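Local coordinates for protein Phl p 3 allergen (Phleum pratense, PDB 3FT1) that is a secreted grass pollen allergen recognised by IgE, related to the C-terminal domain of beta-expansins, at residues Ser58-Met70 with Asn77-Ile89. Residues are numbered along the deposited sequence; the frame is centred on the assembly and turned at random.
Sequences SKPLVGPFNFRFM and NVFDEVIPTAFSI
The antiparallel beta hairpin of strands 65-71 and 76-83 pairs F67 with F79 and F69 with N77 as hydrogen-bonded pairs, while R68 and V78 form the non-hydrogen-bonded pair between them. F69 N reaches N77 O at 2.7 Å, almost straight at 176°, and F67 and F79 exchange two backbone bonds. At E81 the second strand turns a corner, and the regular ladder gives way to a side chain: N66 OD1 accepts the N-H of E81 at 2.7 Å, with the donor tilted from the carbonyl plane. Asparagine suits this place because its short amide, with CG anti to the carbonyl carbon (chi1 -44°), can stand in for a backbone acceptor. One water links N66 ND2, P64 O and E81 OE2; another joins D80 OD1 and, weakly, N66 OD1. Beyond the corner, F65 O takes V82 N, and F65 N gives its hydrogen to I83 O at 2.7 Å.

Aromatic side chains dominate the inward face, with I83 and N77 among them; N77 ND2 bonds to Q98. The rings of F69 and F79 meet rim to rim with planes 81° apart, F69 CE2 lying 3.3 Å from F79 CD2. Branched I83 offers CD1 to F67 CE2 (3.9 Å) and CB to F65 CD2. G63 CA lies 3.6 Å above the F65 ring plane, offset toward the rim, and G63 N bonds weakly to T85 OG1 (2.8 Å).

On the other face R68 packs its methylenes on V78 CG2 and salt-bridges E34. In this beta barrel strand 30-36 flanks strand 65-71, receiving F65 and F67 on L35, while F79 and V82 touch V4 and F6 of strand 3-8.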
ATOM      1  N   SER A  58      -1.082  15.774  -6.435  1.00 27.58           N
ATOM      2  CA  SER A  58      -0.705  17.166  -6.647  1.00 21.73           C
ATOM      3  C   SER A  58      -0.720  17.919  -5.323  1.00 23.48           C
ATOM      4  O   SER A  58      -0.242  19.053  -5.233  1.00 28.21           O
ATOM      5  CB  SER A  58      -1.653  17.838  -7.642  1.00 24.54           C
ATOM      6  OG  SER A  58      -2.946  17.958  -7.086  1.00 39.72           O
ATOM      7  N   LYS A  59      -1.270  17.276  -4.299  1.00 20.51           N
ATOM      8  CA  LYS A  59      -1.316  17.842  -2.955  1.00 19.86           C
ATOM      9  C   LYS A  59      -0.782  16.837  -1.947  1.00 17.88           C
ATOM     10  O   LYS A  59      -0.732  15.640  -2.228  1.00 18.45           O
ATOM     11  CB  LYS A  59      -2.746  18.233  -2.598  1.00 21.04           C
ATOM     12  CG  LYS A  59      -3.224  19.454  -3.351  1.00 39.48           C
ATOM     13  CD  LYS A  59      -4.728  19.518  -3.418  1.00 41.00           C
ATOM     14  CE  LYS A  59      -5.171  20.687  -4.285  1.00 50.91           C
ATOM     15  NZ  LYS A  59      -6.579  20.532  -4.731  1.00 47.35           N
ATOM     16  N   PRO A  60      -0.370  17.318  -0.766  1.00 15.35           N
ATOM     17  CA  PRO A  60       0.137  16.357   0.217  1.00 11.48           C
ATOM     18  C   PRO A  60      -0.887  15.273   0.520  1.00 21.48           C
ATOM     19  O   PRO A  60      -2.087  15.541   0.615  1.00 12.06           O
ATOM     20  CB  PRO A  60       0.405  17.226   1.447  1.00 17.74           C
ATOM     21  CG  PRO A  60       0.682  18.585   0.878  1.00 20.27           C
ATOM     22  CD  PRO A  60      -0.232  18.710  -0.305  1.00 19.00           C
ATOM     23  N   LEU A  61      -0.403  14.044   0.649  1.00 12.97           N
ATOM     24  CA  LEU A  61      -1.261  12.915   0.949  1.00 13.94           C
ATOM     25  C   LEU A  61      -1.717  12.990   2.401  1.00 13.38           C
ATOM     26  O   LEU A  61      -0.974  13.425   3.289  1.00 14.29           O
ATOM     27  CB  LEU A  61      -0.512  11.611   0.669  1.00 13.63           C
ATOM     28  CG  LEU A  61      -0.089  11.415  -0.788  1.00 13.60           C
ATOM     29  CD1 LEU A  61       0.961  10.332  -0.914  1.00 16.82           C
ATOM     30  CD2 LEU A  61      -1.299  11.082  -1.644  1.00 21.36           C
ATOM     31  N   VAL A  62      -2.950  12.578   2.642  1.00 10.98           N
ATOM     32  CA  VAL A  62      -3.519  12.647   3.975  1.00 15.66           C
ATOM     33  C   VAL A  62      -3.691  11.242   4.542  1.00 16.28           C
ATOM     34  O   VAL A  62      -4.461  10.437   4.010  1.00 12.54           O
ATOM     35  CB  VAL A  62      -4.868  13.383   3.955  1.00 12.84           C
ATOM     36  CG1 VAL A  62      -5.523  13.332   5.317  1.00 16.07           C
ATOM     37  CG2 VAL A  62      -4.678  14.829   3.490  1.00 17.75           C
ATOM     38  N   GLY A  63      -2.955  10.955   5.615  1.00 16.60           N
ATOM     39  CA  GLY A  63      -3.013   9.667   6.275  1.00 11.79           C
ATOM     40  C   GLY A  63      -3.770   9.723   7.584  1.00 20.01           C
ATOM     41  O   GLY A  63      -4.302  10.772   7.946  1.00 15.48           O
ATOM     42  N   PRO A  64      -3.807   8.600   8.318  1.00 13.08           N
ATOM     43  CA  PRO A  64      -3.124   7.350   7.957  1.00 13.00           C
ATOM     44  C   PRO A  64      -3.702   6.709   6.695  1.00 13.76           C
ATOM     45  O   PRO A  64      -4.865   6.915   6.356  1.00 17.59           O
ATOM     46  CB  PRO A  64      -3.349   6.453   9.175  1.00 18.00           C
ATOM     47  CG  PRO A  64      -4.496   7.048   9.904  1.00 25.75           C
ATOM     48  CD  PRO A  64      -4.495   8.512   9.616  1.00 14.75           C
ATOM     49  N   PHE A  65      -2.884   5.926   6.007  1.00 13.42           N
ATOM     50  CA  PHE A  65      -3.250   5.431   4.689  1.00 13.00           C
ATOM     51  C   PHE A  65      -3.823   4.018   4.724  1.00 12.59           C
ATOM     52  O   PHE A  65      -3.311   3.155   5.420  1.00 10.12           O
ATOM     53  CB  PHE A  65      -2.030   5.494   3.771  1.00 11.73           C
ATOM     54  CG  PHE A  65      -1.425   6.870   3.675  1.00 12.34           C
ATOM     55  CD1 PHE A  65      -2.110   7.893   3.049  1.00 14.89           C
ATOM     56  CD2 PHE A  65      -0.184   7.140   4.228  1.00 13.37           C
ATOM     57  CE1 PHE A  65      -1.566   9.163   2.966  1.00 13.75           C
ATOM     58  CE2 PHE A  65       0.368   8.413   4.151  1.00 14.15           C
ATOM     59  CZ  PHE A  65      -0.327   9.421   3.515  1.00 14.87           C
ATOM     60  N   ASN A  66      -4.886   3.805   3.954  1.00 14.59           N
ATOM     61  CA  ASN A  66      -5.498   2.489   3.780  1.00 11.82           C
ATOM     62  C   ASN A  66      -5.161   1.939   2.405  1.00 10.35           C
ATOM     63  O   ASN A  66      -5.009   2.702   1.450  1.00 11.47           O
ATOM     64  CB  ASN A  66      -7.016   2.610   3.935  1.00 12.93           C
ATOM     65  CG  ASN A  66      -7.398   3.468   5.116  1.00 17.92           C
ATOM     66  OD1 ASN A  66      -7.244   3.057   6.265  1.00 17.20           O
ATOM     67  ND2 ASN A  66      -7.869   4.683   4.841  1.00 26.28           N
ATOM     68  N   PHE A  67      -5.027   0.622   2.304  1.00 12.98           N
ATOM     69  CA  PHE A  67      -4.649  -0.015   1.046  1.00  9.73           C
ATOM     70  C   PHE A  67      -5.587  -1.170   0.717  1.00 11.56           C
ATOM     71  O   PHE A  67      -5.879  -2.002   1.573  1.00 15.40           O
ATOM     72  CB  PHE A  67      -3.201  -0.518   1.112  1.00 11.61           C
ATOM     73  CG  PHE A  67      -2.193   0.591   1.242  1.00 12.20           C
ATOM     74  CD1 PHE A  67      -1.664   1.190   0.113  1.00 13.69           C
ATOM     75  CD2 PHE A  67      -1.822   1.066   2.489  1.00 15.97           C
ATOM     76  CE1 PHE A  67      -0.759   2.242   0.221  1.00 15.15           C
ATOM     77  CE2 PHE A  67      -0.915   2.112   2.610  1.00 16.39           C
ATOM     78  CZ  PHE A  67      -0.382   2.696   1.475  1.00 15.10           C
ATOM     79  N   ARG A  68      -6.067  -1.196  -0.520  1.00  8.73           N
ATOM     80  CA  ARG A  68      -6.888  -2.308  -0.997  1.00  7.79           C
ATOM     81  C   ARG A  68      -6.077  -3.110  -1.986  1.00 13.16           C
ATOM     82  O   ARG A  68      -5.534  -2.553  -2.951  1.00 11.66           O
ATOM     83  CB  ARG A  68      -8.165  -1.814  -1.668  1.00 12.17           C
ATOM     84  CG  ARG A  68      -9.013  -2.944  -2.241  1.00 12.23           C
ATOM     85  CD  ARG A  68     -10.429  -2.490  -2.517  1.00 14.32           C
ATOM     86  NE  ARG A  68     -10.496  -1.603  -3.673  1.00 13.32           N
ATOM     87  CZ  ARG A  68     -11.615  -1.027  -4.102  1.00 17.92           C
ATOM     88  NH1 ARG A  68     -12.762  -1.242  -3.466  1.00 14.39           N
ATOM     89  NH2 ARG A  68     -11.590  -0.239  -5.166  1.00 15.89           N
ATOM     90  N   PHE A  69      -5.989  -4.414  -1.733  1.00 11.48           N
ATOM     91  CA  PHE A  69      -5.301  -5.349  -2.613  1.00 14.89           C
ATOM     92  C   PHE A  69      -6.294  -6.224  -3.366  1.00  7.65           C
ATOM     93  O   PHE A  69      -7.286  -6.675  -2.798  1.00 15.69           O
ATOM     94  CB  PHE A  69      -4.394  -6.277  -1.803  1.00 12.48           C
ATOM     95  CG  PHE A  69      -3.244  -5.573  -1.125  1.00 15.85           C
ATOM     96  CD1 PHE A  69      -2.080  -5.308  -1.817  1.00 31.51           C
ATOM     97  CD2 PHE A  69      -3.329  -5.188   0.198  1.00 44.23           C
ATOM     98  CE1 PHE A  69      -1.021  -4.671  -1.207  1.00 30.21           C
ATOM     99  CE2 PHE A  69      -2.269  -4.547   0.816  1.00 37.04           C
ATOM    100  CZ  PHE A  69      -1.116  -4.289   0.106  1.00 14.97           C
ATOM    101  N   MET A  70      -5.996  -6.479  -4.635  1.00 12.30           N
ATOM    102  CA  MET A  70      -6.676  -7.517  -5.404  1.00 13.04           C
ATOM    103  C   MET A  70      -5.615  -8.448  -5.952  1.00  9.83           C
ATOM    104  O   MET A  70      -4.687  -8.004  -6.633  1.00 14.22           O
ATOM    105  CB  MET A  70      -7.474  -6.902  -6.557  1.00 10.84           C
ATOM    106  CG  MET A  70      -8.757  -6.239  -6.122  1.00 18.25           C
ATOM    107  SD  MET A  70      -9.969  -7.454  -5.559  1.00 23.98           S
ATOM    108  CE  MET A  70     -10.186  -8.430  -7.047  1.00 24.59           C
ATOM    109  N   ASN A  77      -8.226  -7.910  -0.176  1.00 12.41           N
ATOM    110  CA  ASN A  77      -7.907  -7.597   1.207  1.00 10.98           C
ATOM    111  C   ASN A  77      -7.785  -6.095   1.347  1.00 13.24           C
ATOM    112  O   ASN A  77      -7.224  -5.428   0.478  1.00 13.34           O
ATOM    113  CB  ASN A  77      -6.591  -8.263   1.643  1.00 12.09           C
ATOM    114  CG  ASN A  77      -6.693  -9.767   1.708  1.00 13.09           C
ATOM    115  OD1 ASN A  77      -6.585 -10.449   0.692  1.00 15.02           O
ATOM    116  ND2 ASN A  77      -6.911 -10.299   2.909  1.00 10.87           N
ATOM    117  N   VAL A  78      -8.333  -5.560   2.431  1.00 11.40           N
ATOM    118  CA  VAL A  78      -8.096  -4.163   2.766  1.00 10.95           C
ATOM    119  C   VAL A  78      -7.310  -4.092   4.075  1.00 10.20           C
ATOM    120  O   VAL A  78      -7.664  -4.738   5.064  1.00 11.45           O
ATOM    121  CB  VAL A  78      -9.404  -3.369   2.885  1.00 13.31           C
ATOM    122  CG1 VAL A  78      -9.117  -1.954   3.373  1.00 12.94           C
ATOM    123  CG2 VAL A  78     -10.113  -3.317   1.536  1.00 15.42           C
ATOM    124  N   PHE A  79      -6.208  -3.350   4.051  1.00 11.46           N
ATOM    125  CA  PHE A  79      -5.419  -3.118   5.247  1.00 13.09           C
ATOM    126  C   PHE A  79      -5.589  -1.659   5.635  1.00 13.61           C
ATOM    127  O   PHE A  79      -5.237  -0.764   4.871  1.00 14.11           O
ATOM    128  CB  PHE A  79      -3.949  -3.455   4.989  1.00 13.79           C
ATOM    129  CG  PHE A  79      -3.702  -4.922   4.808  1.00 11.68           C
ATOM    130  CD1 PHE A  79      -3.377  -5.722   5.894  1.00 14.80           C
ATOM    131  CD2 PHE A  79      -3.828  -5.513   3.560  1.00 13.80           C
ATOM    132  CE1 PHE A  79      -3.161  -7.078   5.735  1.00 13.31           C
ATOM    133  CE2 PHE A  79      -3.614  -6.869   3.400  1.00 16.23           C
ATOM    134  CZ  PHE A  79      -3.288  -7.650   4.485  1.00 13.52           C
ATOM    135  N   ASP A  80      -6.149  -1.430   6.817  1.00 11.05           N
ATOM    136  CA  ASP A  80      -6.560  -0.089   7.214  1.00 14.41           C
ATOM    137  C   ASP A  80      -5.531   0.627   8.079  1.00 19.96           C
ATOM    138  O   ASP A  80      -4.919   0.026   8.961  1.00 17.03           O
ATOM    139  CB  ASP A  80      -7.916  -0.136   7.920  1.00 21.78           C
ATOM    140  CG  ASP A  80      -9.045  -0.564   6.987  1.00 25.45           C
ATOM    141  OD1 ASP A  80      -9.488   0.265   6.166  1.00 20.89           O
ATOM    142  OD2 ASP A  80      -9.487  -1.731   7.076  1.00 42.64           O
ATOM    143  N   GLU A  81      -5.356   1.917   7.808  1.00 17.37           N
ATOM    144  CA  GLU A  81      -4.461   2.784   8.574  1.00 17.23           C
ATOM    145  C   GLU A  81      -3.109   2.120   8.827  1.00 14.28           C
ATOM    146  O   GLU A  81      -2.643   2.012   9.959  1.00 18.74           O
ATOM    147  CB  GLU A  81      -5.138   3.241   9.872  1.00 23.35           C
ATOM    148  CG  GLU A  81      -6.538   3.820   9.627  1.00 21.29           C
ATOM    149  CD  GLU A  81      -7.033   4.700  10.758  1.00 17.97           C
ATOM    150  OE1 GLU A  81      -6.454   4.645  11.862  1.00 35.74           O
ATOM    151  OE2 GLU A  81      -8.001   5.455  10.533  1.00 37.53           O
ATOM    152  N   VAL A  82      -2.485   1.697   7.738  1.00  8.44           N
ATOM    153  CA  VAL A  82      -1.231   0.952   7.791  1.00  7.72           C
ATOM    154  C   VAL A  82       0.002   1.838   7.902  1.00 16.38           C
ATOM    155  O   VAL A  82       0.980   1.465   8.547  1.00 12.77           O
ATOM    156  CB  VAL A  82      -1.069   0.072   6.541  1.00 13.77           C
ATOM    157  CG1 VAL A  82       0.260  -0.680   6.608  1.00 18.40           C
ATOM    158  CG2 VAL A  82      -2.221  -0.896   6.445  1.00 22.57           C
ATOM    159  N   ILE A  83      -0.047   2.995   7.253  1.00 13.03           N
ATOM    160  CA  ILE A  83       1.070   3.935   7.236  1.00  8.55           C
ATOM    161  C   ILE A  83       0.597   5.314   7.697  1.00 11.85           C
ATOM    162  O   ILE A  83      -0.430   5.817   7.225  1.00 11.16           O
ATOM    163  CB  ILE A  83       1.670   4.039   5.816  1.00  6.46           C
ATOM    164  CG1 ILE A  83       2.103   2.650   5.328  1.00 11.47           C
ATOM    165  CG2 ILE A  83       2.813   5.053   5.776  1.00 10.14           C
ATOM    166  CD1 ILE A  83       2.691   2.642   3.947  1.00 14.62           C
ATOM    167  N   PRO A  84       1.334   5.927   8.631  1.00 10.47           N
ATOM    168  CA  PRO A  84       0.890   7.217   9.165  1.00 12.45           C
ATOM    169  C   PRO A  84       1.211   8.302   8.176  1.00 10.81           C
ATOM    170  O   PRO A  84       2.046   8.093   7.299  1.00 12.39           O
ATOM    171  CB  PRO A  84       1.758   7.398  10.401  1.00 11.24           C
ATOM    172  CG  PRO A  84       3.027   6.665  10.072  1.00 13.28           C
ATOM    173  CD  PRO A  84       2.624   5.498   9.197  1.00 10.79           C
ATOM    174  N   THR A  85       0.560   9.452   8.312  1.00  8.76           N
ATOM    175  CA  THR A  85       0.894  10.583   7.467  1.00 11.08           C
ATOM    176  C   THR A  85       2.385  10.896   7.543  1.00 13.48           C
ATOM    177  O   THR A  85       3.043  11.084   6.517  1.00 14.08           O
ATOM    178  CB  THR A  85       0.101  11.808   7.894  1.00 19.16           C
ATOM    179  OG1 THR A  85      -1.290  11.490   7.825  1.00 13.69           O
ATOM    180  CG2 THR A  85       0.404  12.985   6.985  1.00 17.72           C
ATOM    181  N   ALA A  86       2.910  10.942   8.763  1.00  8.96           N
ATOM    182  CA  ALA A  86       4.317  11.260   8.970  1.00 12.19           C
ATOM    183  C   ALA A  86       5.155   9.992   8.898  1.00 14.57           C
ATOM    184  O   ALA A  86       5.819   9.606   9.863  1.00 17.71           O
ATOM    185  CB  ALA A  86       4.513  11.959  10.302  1.00 16.31           C
ATOM    186  N   PHE A  87       5.105   9.336   7.745  1.00 13.68           N
ATOM    187  CA  PHE A  87       5.874   8.120   7.516  1.00 13.09           C
ATOM    188  C   PHE A  87       7.359   8.433   7.353  1.00 16.93           C
ATOM    189  O   PHE A  87       7.748   9.583   7.146  1.00 13.07           O
ATOM    190  CB  PHE A  87       5.363   7.404   6.268  1.00 12.88           C
ATOM    191  CG  PHE A  87       5.341   8.273   5.044  1.00 13.34           C
ATOM    192  CD1 PHE A  87       6.500   8.485   4.310  1.00 14.94           C
ATOM    193  CD2 PHE A  87       4.164   8.884   4.630  1.00 13.50           C
ATOM    194  CE1 PHE A  87       6.486   9.284   3.175  1.00 17.09           C
ATOM    195  CE2 PHE A  87       4.137   9.684   3.498  1.00 12.67           C
ATOM    196  CZ  PHE A  87       5.305   9.883   2.768  1.00 16.94           C
ATOM    197  N   SER A  88       8.187   7.395   7.413  1.00 12.44           N
ATOM    198  CA  SER A  88       9.629   7.590   7.458  1.00  9.73           C
ATOM    199  C   SER A  88      10.342   6.744   6.403  1.00 10.21           C
ATOM    200  O   SER A  88      10.022   5.566   6.218  1.00 11.55           O
ATOM    201  CB  SER A  88      10.143   7.292   8.868  1.00 10.02           C
ATOM    202  OG  SER A  88      11.508   7.631   8.985  1.00 16.79           O
ATOM    203  N   ILE A  89      11.265   7.374   5.683  1.00 10.05           N
ATOM    204  CA  ILE A  89      12.008   6.724   4.612  1.00 12.46           C
ATOM    205  C   ILE A  89      12.781   5.543   5.172  1.00 12.56           C
ATOM    206  O   ILE A  89      13.526   5.691   6.139  1.00 11.67           O
ATOM    207  CB  ILE A  89      13.031   7.695   3.975  1.00 11.37           C
ATOM    208  CG1 ILE A  89      12.335   8.944   3.418  1.00 19.03           C
ATOM    209  CG2 ILE A  89      13.841   6.983   2.899  1.00 12.76           C
ATOM    210  CD1 ILE A  89      11.177   8.644   2.500  1.00 21.72           C
TER
HETATM  211  O   HOH W   1      -7.520   6.422   7.465  1.00 28.43           O
HETATM  212  O   HOH W   2      -9.831   2.899   7.304  1.00 28.13           O